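Side-chain contacts in protein NRD1 (Saccharomyces cerevisiae, PDB 3CLJ), which probably binds the phosphorylated C-terminal domain of RNA polymerase II through its CTD-interacting domain, as part of the Nrd1-Nab3-Sen1 termination complex: residues R51-D55 / S56-G60; D125-R129 / S130-Q134. One frame throughout, in Å; residues are numbered along the deposited sequence.

Contact 1 of 2, residues R51-D55 / S56-G60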
loop_
_atom_site.group_PDB
_atom_site.type_symbol
_atom_site.label_atom_id
_atom_site.label_comp_id
_atom_site.label_asym_id
_atom_site.label_seq_id
_atom_site.Cartn_x
_atom_site.Cartn_y
_atom_site.Cartn_z
ATOM N N ARG A 51 4.702 -1.350 7.993
ATOM C CA ARG A 51 5.606 -2.070 8.903
ATOM C C ARG A 51 5.315 -1.910 10.374
ATOM O O ARG A 51 5.504 -2.845 11.127
ATOM C CB ARG A 51 7.054 -1.646 8.678
ATOM C CG ARG A 51 7.582 -2.136 7.386
ATOM C CD ARG A 51 8.953 -1.538 7.176
ATOM N NE ARG A 51 9.622 -2.270 6.083
ATOM C CZ ARG A 51 10.589 -1.775 5.310
ATOM N NH1 ARG A 51 11.052 -0.529 5.530
ATOM N NH2 ARG A 51 11.147 -2.564 4.380
ATOM N N LEU A 52 4.850 -0.734 10.767
ATOM C CA LEU A 52 4.856 -0.336 12.157
ATOM C C LEU A 52 3.462 -0.148 12.781
ATOM O O LEU A 52 3.354 0.044 13.986
ATOM C CB LEU A 52 5.649 0.992 12.292
ATOM C CG LEU A 52 7.161 0.856 11.951
ATOM C CD1 LEU A 52 7.895 2.225 11.807
ATOM C CD2 LEU A 52 7.907 -0.068 12.910
ATOM N N CYS A 53 2.407 -0.173 11.972
ATOM C CA CYS A 53 1.093 0.152 12.477
ATOM C C CYS A 53 0.549 -1.012 13.351
ATOM O O CYS A 53 1.038 -2.144 13.257
ATOM C CB CYS A 53 0.128 0.468 11.303
ATOM S SG CYS A 53 -0.171 -0.936 10.228
ATOM N N PRO A 54 -0.474 -0.724 14.187
ATOM C CA PRO A 54 -1.187 -1.805 14.934
ATOM C C PRO A 54 -1.640 -2.993 14.031
ATOM O O PRO A 54 -1.907 -2.818 12.824
ATOM C CB PRO A 54 -2.393 -1.054 15.545
ATOM C CG PRO A 54 -1.882 0.369 15.694
ATOM C CD PRO A 54 -1.049 0.620 14.459
ATOM N N ASP A 55 -1.720 -4.191 14.585
ATOM C CA ASP A 55 -2.169 -5.385 13.832
ATOM C C ASP A 55 -3.483 -5.171 13.070
ATOM O O ASP A 55 -3.601 -5.499 11.891
ATOM C CB ASP A 55 -2.355 -6.592 14.788
ATOM C CG ASP A 55 -1.036 -7.074 15.393
ATOM O OD1 ASP A 55 0.008 -6.410 15.123
ATOM O OD2 ASP A 55 -1.059 -8.106 16.122
ATOM N N SER A 56 -4.486 -4.667 13.776
ATOM C CA SER A 56 -5.812 -4.446 13.184
ATOM C C SER A 56 -5.753 -3.366 12.029
ATOM O O SER A 56 -6.608 -3.336 11.136
ATOM C CB SER A 56 -6.794 -4.070 14.287
ATOM O OG SER A 56 -6.552 -2.712 14.665
ATOM N N HIS A 57 -4.707 -2.544 12.055
ATOM C CA HIS A 57 -4.451 -1.483 11.117
ATOM C C HIS A 57 -3.679 -1.908 9.835
ATOM O O HIS A 57 -3.554 -1.123 8.882
ATOM C CB HIS A 57 -3.749 -0.295 11.837
ATOM C CG HIS A 57 -4.654 0.514 12.733
ATOM N ND1 HIS A 57 -5.639 -0.042 13.514
ATOM C CD2 HIS A 57 -4.715 1.850 12.964
ATOM C CE1 HIS A 57 -6.255 0.901 14.205
ATOM N NE2 HIS A 57 -5.714 2.065 13.884
ATOM N N LYS A 58 -3.186 -3.141 9.777
ATOM C CA LYS A 58 -2.425 -3.584 8.601
ATOM C C LYS A 58 -3.231 -3.591 7.295
ATOM O O LYS A 58 -2.695 -3.225 6.253
ATOM C CB LYS A 58 -1.828 -4.970 8.840
ATOM C CG LYS A 58 -0.892 -5.056 10.028
ATOM C CD LYS A 58 0.534 -4.700 9.623
ATOM C CE LYS A 58 1.403 -4.532 10.886
ATOM N NZ LYS A 58 2.855 -4.499 10.512
ATOM N N LEU A 59 -4.499 -3.995 7.358
ATOM C CA LEU A 59 -5.374 -3.937 6.213
ATOM C C LEU A 59 -5.422 -2.505 5.647
ATOM O O LEU A 59 -5.120 -2.291 4.454
ATOM C CB LEU A 59 -6.773 -4.409 6.610
ATOM C CG LEU A 59 -7.857 -4.361 5.501
ATOM C CD1 LEU A 59 -7.398 -5.176 4.230
ATOM C CD2 LEU A 59 -9.233 -4.787 6.013
ATOM N N GLY A 60 -5.736 -1.529 6.501
ATOM C CA GLY A 60 -5.703 -0.091 6.112
ATOM C C GLY A 60 -4.420 0.329 5.425
ATOM O O GLY A 60 -4.443 1.066 4.436
HETATM O O HOH W 1 -5.373 -5.941 9.702
#
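Lys58 reaches back from the first turn of helix 58-77 across the bend Cys53-Pro54-Asp55 to the end of helix 39-52. Its CB and CG lie against the backbone oxygen of Asp55, with CG 3.3 Å from Asp55 O. The chain then bends at chi2 (-88°) and runs extended, which carries CD past the thiol of Cys53, 3.9 Å from SG, and CE to 3.4 Å from Cys53 O. NZ ends 3.2 Å from Arg51 O in a weak hydrogen bond; Ser50 O and the carboxylate of Asp107 on helix 90-111 also hold it. At the other end of the same residue, Lys58 N donates a hydrogen bond to Asp55 O. That oxygen also accepts a hydrogen bond from a water, which itself accepts from Leu59 N. One residue earlier, His57 N donates to Pro54 O at 2.9 Å, and the proline ring sits over one face of the imidazole, Pro54 CB making a CH-pi contact 4.2 Å from the ring centroid. At the imidazole edge, in its plane, Ser56 OG and His57 ND1 share a hydrogen bond. The lysine thus places a positive charge beside carbonyls at the C-terminal end of helix 39-52, where the helix dipole would probably favour it, and ties this interhelical turn of the CID fold to helix 90-111.

Contact 2 of 2, residues D125-R129 / S130-Q134; sequences DIWDR and SGLFQ
The indole of Trp127 receives two side chains on one face: Leu132 CD2 over the five-membered ring, 4.0 Å from its centroid in a CH-pi contact, and the edge of Phe133 over the six-membered ring. The aromatic pair is T-shaped, its planes at 82° and its centroids 5.1 Å apart, with Phe133 CD1 3.6 Å from Trp127 CE3. Leu132 CG lies over the centre of one face of the Phe133 ring. Leu132 extends its CG anti to the backbone N (chi1 -169°), bringing CD2 over the indole. Trp127 NE1 is hydrogen-bonded to Asp66 OD1 of helix 58-77, while Ile101 and Leu105 of helix 90-111 touch the indole. Replacing Trp127 with an alanine would probably open a gap beside Leu132 and Phe133 and leave Asp66 without its indole N-H.

Just after Trp127, helix 114-130 ends. Ile126 O accepts from Ser130 N and Ser130 OG, each at 2.9 Å, the hydroxyl from above the carbonyl plane. Weak bonds from Leu132 N to Trp127 O and Gly131 N to Asp128 O fit a Schellman motif, with Gly131 at positive phi, where a CB would collide with Ser130 O. A type II turn runs to Gln134. Arg129 NH2 forms a salt bridge with Asp128 OD2 at 2.7 Å, its N-H bond weak. A serine hydroxyl and backbone N-H groups thus serve the last carbonyls, while Leu132 and Phe133 fold back onto Trp127.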
loop_
_atom_site.group_PDB
_atom_site.type_symbol
_atom_site.label_atom_id
_atom_site.label_comp_id
_atom_site.label_asym_id
_atom_site.label_seq_id
_atom_site.Cartn_x
_atom_site.Cartn_y
_atom_site.Cartn_z
ATOM N N ASP A 125 -6.369 -10.114 -5.405
ATOM C CA ASP A 125 -7.054 -10.431 -6.668
ATOM C C ASP A 125 -7.182 -9.223 -7.588
ATOM O O ASP A 125 -6.971 -9.310 -8.805
ATOM C CB ASP A 125 -8.416 -11.075 -6.391
ATOM C CG ASP A 125 -8.279 -12.511 -5.882
ATOM O OD1 ASP A 125 -7.164 -13.078 -6.014
ATOM O OD2 ASP A 125 -9.277 -13.084 -5.359
ATOM N N ILE A 126 -7.508 -8.084 -6.995
ATOM C CA ILE A 126 -7.488 -6.786 -7.688
ATOM C C ILE A 126 -6.068 -6.435 -8.168
ATOM O O ILE A 126 -5.897 -6.038 -9.320
ATOM C CB ILE A 126 -8.101 -5.693 -6.754
ATOM C CG1 ILE A 126 -9.636 -5.855 -6.684
ATOM C CG2 ILE A 126 -7.683 -4.263 -7.133
ATOM C CD1 ILE A 126 -10.101 -5.440 -5.325
ATOM N N TRP A 127 -5.044 -6.623 -7.339
ATOM C CA TRP A 127 -3.662 -6.378 -7.808
ATOM C C TRP A 127 -3.308 -7.244 -9.018
ATOM O O TRP A 127 -2.705 -6.783 -9.996
ATOM C CB TRP A 127 -2.682 -6.612 -6.645
ATOM C CG TRP A 127 -2.839 -5.531 -5.591
ATOM C CD1 TRP A 127 -3.697 -4.423 -5.672
ATOM C CD2 TRP A 127 -2.163 -5.407 -4.333
ATOM N NE1 TRP A 127 -3.565 -3.638 -4.576
ATOM C CE2 TRP A 127 -2.622 -4.189 -3.733
ATOM C CE3 TRP A 127 -1.178 -6.156 -3.673
ATOM C CZ2 TRP A 127 -2.133 -3.722 -2.530
ATOM C CZ3 TRP A 127 -0.720 -5.701 -2.457
ATOM C CH2 TRP A 127 -1.197 -4.495 -1.888
ATOM N N ASP A 128 -3.672 -8.520 -8.924
ATOM C CA ASP A 128 -3.490 -9.494 -10.001
ATOM C C ASP A 128 -4.213 -9.017 -11.267
ATOM O O ASP A 128 -3.629 -8.948 -12.345
ATOM C CB ASP A 128 -4.042 -10.861 -9.537
ATOM C CG ASP A 128 -3.798 -11.979 -10.534
ATOM O OD1 ASP A 128 -2.647 -12.490 -10.632
ATOM O OD2 ASP A 128 -4.752 -12.359 -11.216
ATOM N N ARG A 129 -5.483 -8.672 -11.156
ATOM C CA ARG A 129 -6.186 -8.241 -12.381
ATOM C C ARG A 129 -5.658 -6.919 -12.989
ATOM O O ARG A 129 -5.659 -6.772 -14.200
ATOM C CB ARG A 129 -7.700 -8.292 -12.224
ATOM C CG ARG A 129 -8.322 -9.435 -13.037
ATOM C CD ARG A 129 -8.784 -10.655 -12.214
ATOM N NE ARG A 129 -7.762 -11.207 -11.306
ATOM C CZ ARG A 129 -7.939 -12.283 -10.532
ATOM N NH1 ARG A 129 -9.096 -12.959 -10.545
ATOM N NH2 ARG A 129 -6.952 -12.701 -9.754
ATOM N N SER A 130 -5.098 -6.037 -12.143
ATOM C CA SER A 130 -4.520 -4.724 -12.542
ATOM C C SER A 130 -3.128 -4.728 -13.142
ATOM O O SER A 130 -2.764 -3.779 -13.866
ATOM C CB SER A 130 -4.452 -3.785 -11.326
ATOM O OG SER A 130 -5.773 -3.533 -10.866
ATOM N N GLY A 131 -2.330 -5.751 -12.810
ATOM C CA GLY A 131 -0.930 -5.730 -13.164
ATOM C C GLY A 131 -0.090 -4.988 -12.130
ATOM O O GLY A 131 1.076 -4.719 -12.389
ATOM N N LEU A 132 -0.651 -4.659 -10.967
ATOM C CA LEU A 132 0.148 -4.063 -9.890
ATOM C C LEU A 132 0.996 -5.194 -9.224
ATOM O O LEU A 132 0.443 -6.193 -8.724
ATOM C CB LEU A 132 -0.703 -3.293 -8.836
ATOM C CG LEU A 132 0.113 -2.427 -7.833
ATOM C CD1 LEU A 132 0.885 -1.279 -8.571
ATOM C CD2 LEU A 132 -0.764 -1.907 -6.712
ATOM N N PHE A 133 2.307 -5.035 -9.289
ATOM C CA PHE A 133 3.263 -6.007 -8.740
ATOM C C PHE A 133 3.312 -7.300 -9.578
ATOM O O PHE A 133 3.483 -8.397 -9.038
ATOM C CB PHE A 133 3.036 -6.281 -7.227
ATOM C CG PHE A 133 2.792 -5.030 -6.392
ATOM C CD1 PHE A 133 1.697 -4.925 -5.554
ATOM C CD2 PHE A 133 3.643 -3.926 -6.501
ATOM C CE1 PHE A 133 1.488 -3.753 -4.754
ATOM C CE2 PHE A 133 3.420 -2.772 -5.736
ATOM C CZ PHE A 133 2.358 -2.686 -4.875
ATOM N N GLN A 134 3.192 -7.164 -10.891
ATOM C CA GLN A 134 3.181 -8.314 -11.783
ATOM C C GLN A 134 4.503 -9.108 -11.827
ATOM O O GLN A 134 4.517 -10.274 -12.232
ATOM C CB GLN A 134 2.684 -7.920 -13.190
ATOM C CG GLN A 134 3.482 -6.858 -13.975
ATOM C CD GLN A 134 4.823 -7.298 -14.560
ATOM O OE1 GLN A 134 4.989 -8.411 -15.107
ATOM N NE2 GLN A 134 5.797 -6.389 -14.485
#

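Contact 1 precedes contact 2 along the chain, and both fall within the CID domain of this all-helical protein. Their centres are 21 Å apart, on opposite sides of the chain's centre; their nearest atoms are about 8 Å apart, so they do not touch. Contact 1 makes the turn from helix 39-52 into helix 58-77, whereas contact 2 closes helix 114-130 and starts the loop that leads to helix 144-149. Helices 58-77 and 90-111 are common ground, since side chains of both contacts reach helix 90-111, while early residues of helix 58-77 lie in contact 1 and its later residues pack against contact 2. The two sites thus mark a helix-to-helix turn and a helix end on opposite sides of the CID fold.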